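Local coordinates for antifreeze protein (Marinomonas primoryensis, PDB 3P4G) that binds calcium ions along a right-handed beta-helix and probably adheres to ice through ordered surface waters, acting as a hyperactive bacterial antifreeze protein, at residues T43-N51 with I61-V70. Residues are numbered along the deposited sequence; the frame is centred on the assembly and turned at random.
Sequences TGNVSATLN and IDGNVEDVLV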
ATOM      1  N   THR A  43     -19.298 -23.718 -11.877  1.00 17.96           N
ATOM      2  CA  THR A  43     -19.743 -22.805 -12.943  1.00 18.48           C
ATOM      3  C   THR A  43     -20.699 -21.736 -12.393  1.00 18.71           C
ATOM      4  O   THR A  43     -20.888 -20.697 -13.031  1.00 19.40           O
ATOM      5  CB  THR A  43     -20.459 -23.532 -14.114  1.00 19.39           C
ATOM      6  OG1 THR A  43     -21.552 -24.267 -13.588  1.00 20.66           O
ATOM      7  CG2 THR A  43     -19.536 -24.500 -14.824  1.00 21.86           C
ATOM      8  N   GLY A  44     -21.299 -21.976 -11.223  1.00 17.56           N
ATOM      9  CA  GLY A  44     -22.194 -21.000 -10.595  1.00 18.14           C
ATOM     10  C   GLY A  44     -21.659 -20.417  -9.295  1.00 18.39           C
ATOM     11  O   GLY A  44     -20.456 -20.182  -9.161  1.00 17.34           O
ATOM     12  N   ASN A  45     -22.532 -20.221  -8.318  1.00 18.24           N
ATOM     13  CA  ASN A  45     -22.111 -19.603  -7.050  1.00 16.65           C
ATOM     14  C   ASN A  45     -21.675 -20.658  -6.001  1.00 16.83           C
ATOM     15  O   ASN A  45     -22.053 -21.865  -6.078  1.00 16.83           O
ATOM     16  CB  ASN A  45     -23.218 -18.689  -6.527  1.00 17.09           C
ATOM     17  CG  ASN A  45     -23.583 -17.568  -7.521  1.00 17.51           C
ATOM     18  OD1 ASN A  45     -22.713 -16.857  -8.007  1.00 15.93           O
ATOM     19  ND2 ASN A  45     -24.877 -17.409  -7.812  1.00 19.63           N
ATOM     20  N   VAL A  46     -20.857 -20.197  -5.053  1.00 15.51           N
ATOM     21  CA  VAL A  46     -20.539 -20.946  -3.852  1.00 14.69           C
ATOM     22  C   VAL A  46     -21.462 -20.507  -2.701  1.00 14.70           C
ATOM     23  O   VAL A  46     -21.356 -19.394  -2.203  1.00 14.11           O
ATOM     24  CB  VAL A  46     -19.036 -20.804  -3.495  1.00 13.94           C
ATOM     25  CG1 VAL A  46     -18.708 -21.338  -2.081  1.00 15.64           C
ATOM     26  CG2 VAL A  46     -18.182 -21.498  -4.557  1.00 14.36           C
ATOM     27  N   SER A  47     -22.358 -21.404  -2.259  1.00 15.16           N
ATOM     28  CA  SER A  47     -23.327 -21.068  -1.231  1.00 15.41           C
ATOM     29  C   SER A  47     -23.190 -21.945  -0.024  1.00 15.03           C
ATOM     30  O   SER A  47     -24.098 -21.963   0.801  1.00 16.36           O
ATOM     31  CB  SER A  47     -24.755 -21.194  -1.775  1.00 16.74           C
ATOM     32  OG  SER A  47     -24.882 -20.454  -2.970  1.00 20.16           O
ATOM     33  N   ALA A  48     -22.065 -22.658   0.095  1.00 14.10           N
ATOM     34  CA  ALA A  48     -21.729 -23.347   1.370  1.00 13.78           C
ATOM     35  C   ALA A  48     -20.233 -23.274   1.563  1.00 13.20           C
ATOM     36  O   ALA A  48     -19.500 -22.872   0.667  1.00 12.33           O
ATOM     37  CB  ALA A  48     -22.158 -24.815   1.353  1.00 14.37           C
ATOM     38  N   THR A  49     -19.775 -23.694   2.732  1.00 13.48           N
ATOM     39  CA  THR A  49     -18.351 -23.700   2.973  1.00 14.12           C
ATOM     40  C   THR A  49     -17.675 -24.679   1.985  1.00 13.93           C
ATOM     41  O   THR A  49     -18.226 -25.734   1.630  1.00 15.20           O
ATOM     42  CB  THR A  49     -17.995 -24.053   4.436  1.00 13.77           C
ATOM     43  OG1 THR A  49     -18.562 -25.318   4.765  1.00 16.64           O
ATOM     44  CG2 THR A  49     -18.542 -22.983   5.382  1.00 15.22           C
ATOM     45  N   LEU A  50     -16.485 -24.292   1.544  1.00 12.91           N
ATOM     46  CA  LEU A  50     -15.706 -25.054   0.583  1.00 11.85           C
ATOM     47  C   LEU A  50     -14.297 -25.106   1.165  1.00 11.99           C
ATOM     48  O   LEU A  50     -13.632 -24.090   1.327  1.00 11.23           O
ATOM     49  CB  LEU A  50     -15.726 -24.366  -0.808  1.00 12.23           C
ATOM     50  CG  LEU A  50     -15.342 -25.219  -2.023  1.00 11.15           C
ATOM     51  CD1 LEU A  50     -15.764 -24.492  -3.318  1.00 11.67           C
ATOM     52  CD2 LEU A  50     -13.838 -25.490  -1.997  1.00 10.63           C
ATOM     53  N   ASN A  51     -13.850 -26.303   1.482  1.00 10.64           N
ATOM     54  CA  ASN A  51     -12.547 -26.492   2.097  1.00 10.49           C
ATOM     55  C   ASN A  51     -11.787 -27.622   1.389  1.00 10.00           C
ATOM     56  O   ASN A  51     -12.102 -28.808   1.544  1.00  9.73           O
ATOM     57  CB  ASN A  51     -12.764 -26.811   3.588  1.00 11.14           C
ATOM     58  CG  ASN A  51     -11.437 -26.884   4.420  1.00 12.38           C
ATOM     59  OD1 ASN A  51     -10.330 -26.923   3.892  1.00 10.55           O
ATOM     60  ND2 ASN A  51     -11.584 -26.957   5.741  1.00 15.22           N
ATOM     61  N   ILE A  61     -14.109 -20.773  -9.738  1.00 11.63           N
ATOM     62  CA  ILE A  61     -15.525 -20.423  -9.484  1.00 11.28           C
ATOM     63  C   ILE A  61     -15.887 -19.326 -10.479  1.00 12.90           C
ATOM     64  O   ILE A  61     -15.238 -18.270 -10.520  1.00 12.84           O
ATOM     65  CB  ILE A  61     -15.689 -19.903  -7.978  1.00 11.97           C
ATOM     66  CG1 ILE A  61     -15.374 -21.016  -6.958  1.00 10.36           C
ATOM     67  CG2 ILE A  61     -17.086 -19.287  -7.686  1.00  9.65           C
ATOM     68  CD1 ILE A  61     -14.796 -20.534  -5.633  1.00 11.13           C
ATOM     69  N   ASP A  62     -16.899 -19.557 -11.317  1.00 12.25           N
ATOM     70  CA  ASP A  62     -17.267 -18.545 -12.301  1.00 13.83           C
ATOM     71  C   ASP A  62     -18.227 -17.515 -11.693  1.00 12.98           C
ATOM     72  O   ASP A  62     -18.394 -16.415 -12.235  1.00 13.70           O
ATOM     73  CB  ASP A  62     -17.953 -19.206 -13.479  1.00 13.18           C
ATOM     74  CG  ASP A  62     -17.034 -20.109 -14.244  1.00 18.14           C
ATOM     75  OD1 ASP A  62     -15.805 -19.847 -14.254  1.00 21.32           O
ATOM     76  OD2 ASP A  62     -17.565 -21.037 -14.870  1.00 21.77           O
ATOM     77  N   GLY A  63     -18.896 -17.902 -10.611  1.00 14.03           N
ATOM     78  CA  GLY A  63     -19.831 -17.013  -9.902  1.00 14.89           C
ATOM     79  C   GLY A  63     -19.204 -16.319  -8.707  1.00 14.06           C
ATOM     80  O   GLY A  63     -18.003 -15.972  -8.730  1.00 14.34           O
ATOM     81  N   ASN A  64     -19.995 -16.175  -7.643  1.00 14.29           N
ATOM     82  CA  ASN A  64     -19.582 -15.443  -6.436  1.00 13.51           C
ATOM     83  C   ASN A  64     -19.284 -16.401  -5.299  1.00 12.61           C
ATOM     84  O   ASN A  64     -19.897 -17.477  -5.212  1.00 14.10           O
ATOM     85  CB  ASN A  64     -20.725 -14.518  -5.966  1.00 13.73           C
ATOM     86  CG  ASN A  64     -21.143 -13.548  -7.028  1.00 15.61           C
ATOM     87  OD1 ASN A  64     -20.296 -12.931  -7.673  1.00 14.33           O
ATOM     88  ND2 ASN A  64     -22.474 -13.374  -7.201  1.00 15.08           N
ATOM     89  N   VAL A  65     -18.364 -16.020  -4.423  1.00 11.66           N
ATOM     90  CA  VAL A  65     -18.280 -16.657  -3.115  1.00 11.77           C
ATOM     91  C   VAL A  65     -19.248 -15.881  -2.230  1.00 13.07           C
ATOM     92  O   VAL A  65     -19.025 -14.683  -1.902  1.00 12.08           O
ATOM     93  CB  VAL A  65     -16.843 -16.611  -2.538  1.00 11.59           C
ATOM     94  CG1 VAL A  65     -16.800 -17.222  -1.110  1.00 12.09           C
ATOM     95  CG2 VAL A  65     -15.899 -17.284  -3.515  1.00 12.39           C
ATOM     96  N   GLU A  66     -20.314 -16.558  -1.836  1.00 13.61           N
ATOM     97  CA  GLU A  66     -21.399 -15.880  -1.135  1.00 14.39           C
ATOM     98  C   GLU A  66     -21.126 -15.682   0.374  1.00 14.98           C
ATOM     99  O   GLU A  66     -20.244 -16.323   0.959  1.00 13.49           O
ATOM    100  CB  GLU A  66     -22.706 -16.606  -1.378  1.00 15.92           C
ATOM    101  CG  GLU A  66     -23.190 -16.491  -2.835  1.00 16.05           C
ATOM    102  CD  GLU A  66     -24.502 -17.205  -3.072  1.00 20.83           C
ATOM    103  OE1 GLU A  66     -25.043 -17.865  -2.148  1.00 21.09           O
ATOM    104  OE2 GLU A  66     -25.012 -17.086  -4.195  1.00 21.00           O
ATOM    105  N   ASP A  67     -21.893 -14.765   0.978  1.00 15.63           N
ATOM    106  CA  ASP A  67     -21.881 -14.506   2.415  1.00 16.28           C
ATOM    107  C   ASP A  67     -22.559 -15.654   3.188  1.00 17.33           C
ATOM    108  O   ASP A  67     -23.641 -15.485   3.766  1.00 17.56           O
ATOM    109  CB  ASP A  67     -22.623 -13.189   2.678  1.00 17.84           C
ATOM    110  CG  ASP A  67     -22.403 -12.632   4.087  1.00 21.30           C
ATOM    111  OD1 ASP A  67     -21.651 -13.215   4.895  1.00 20.37           O
ATOM    112  OD2 ASP A  67     -23.020 -11.584   4.379  1.00 25.02           O
ATOM    113  N   VAL A  68     -21.917 -16.825   3.173  1.00 16.39           N
ATOM    114  CA  VAL A  68     -22.395 -18.013   3.887  1.00 16.84           C
ATOM    115  C   VAL A  68     -22.316 -17.802   5.402  1.00 18.33           C
ATOM    116  O   VAL A  68     -21.299 -17.363   5.897  1.00 17.28           O
ATOM    117  CB  VAL A  68     -21.542 -19.246   3.464  1.00 17.07           C
ATOM    118  CG1 VAL A  68     -22.009 -20.519   4.172  1.00 17.68           C
ATOM    119  CG2 VAL A  68     -21.639 -19.400   1.933  1.00 16.47           C
ATOM    120  N   LEU A  69     -23.401 -18.101   6.120  1.00 19.24           N
ATOM    121  CA  LEU A  69     -23.405 -17.924   7.564  1.00 21.36           C
ATOM    122  C   LEU A  69     -22.372 -18.843   8.205  1.00 20.56           C
ATOM    123  O   LEU A  69     -22.502 -20.059   8.123  1.00 21.84           O
ATOM    124  CB  LEU A  69     -24.804 -18.179   8.157  1.00 22.36           C
ATOM    125  CG  LEU A  69     -24.837 -17.993   9.686  1.00 24.46           C
ATOM    126  CD1 LEU A  69     -24.561 -16.518  10.069  1.00 29.16           C
ATOM    127  CD2 LEU A  69     -26.170 -18.489  10.229  1.00 28.25           C
ATOM    128  N   VAL A  70     -21.343 -18.238   8.803  1.00 20.60           N
ATOM    129  CA  VAL A  70     -20.330 -18.941   9.612  1.00 18.68           C
ATOM    130  C   VAL A  70     -20.045 -18.132  10.883  1.00 20.01           C
ATOM    131  O   VAL A  70     -20.436 -16.951  10.980  1.00 18.96           O
ATOM    132  CB  VAL A  70     -19.031 -19.241   8.826  1.00 19.07           C
ATOM    133  CG1 VAL A  70     -19.340 -20.178   7.659  1.00 17.39           C
ATOM    134  CG2 VAL A  70     -18.358 -17.944   8.313  1.00 14.28           C
TER
HETATM  135  O   HOH W   1     -19.953 -20.350 -16.116  1.00 19.44           O
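Val46 and Val65 form a single backbone bridge, with two hydrogen bonds as evidence: Val46 N reaches Asn64 O at 2.9 Å, nearly straight, and Glu66 N reaches Val46 O at 3.0 Å, somewhat bent. On the interior side of this bridge the packing is tight. Val46 is buried; its CG1 lies anti to the backbone N (chi1 168°), which puts CG2 beside that N and 3.7 Å from Ile61 CD1, the two side chains crossing at about a right angle. Leu77 and Val88 continue the apolar interior around Ile61 and Val65. Asn45 extends the pairing through its side chain: OD1 accepts the Asn64 amide N at 2.8 Å, in the carbonyl plane on a lone pair (C=O...N angle 141°). With an alanine here, Asn64 N would probably lose this acceptor and a gap open where the amide now lies beside Glu66 OE2. These equivalent turns, following strands 39-42 and 58-61, are successive coils of the right-handed calcium-binding beta-helix, stacked in parallel near its N-terminal end; Tyr28, on the preceding side, packs against Val46 and Leu50. Toward solvent the contact thins. Gly63 N to Gly44 O is a weak bond, bent to 125°, and beyond it a water donates to both Thr43 O and Asp62 OD2, while Thr43 OG1 turns instead to Asp26. At the other end the two chains diverge: Val68 CG2 still covers Ser47 C at 3.6 Å, but the exposed Thr49 meets Val70 through methyls alone, CG2 to CG1, at 3.7 Å.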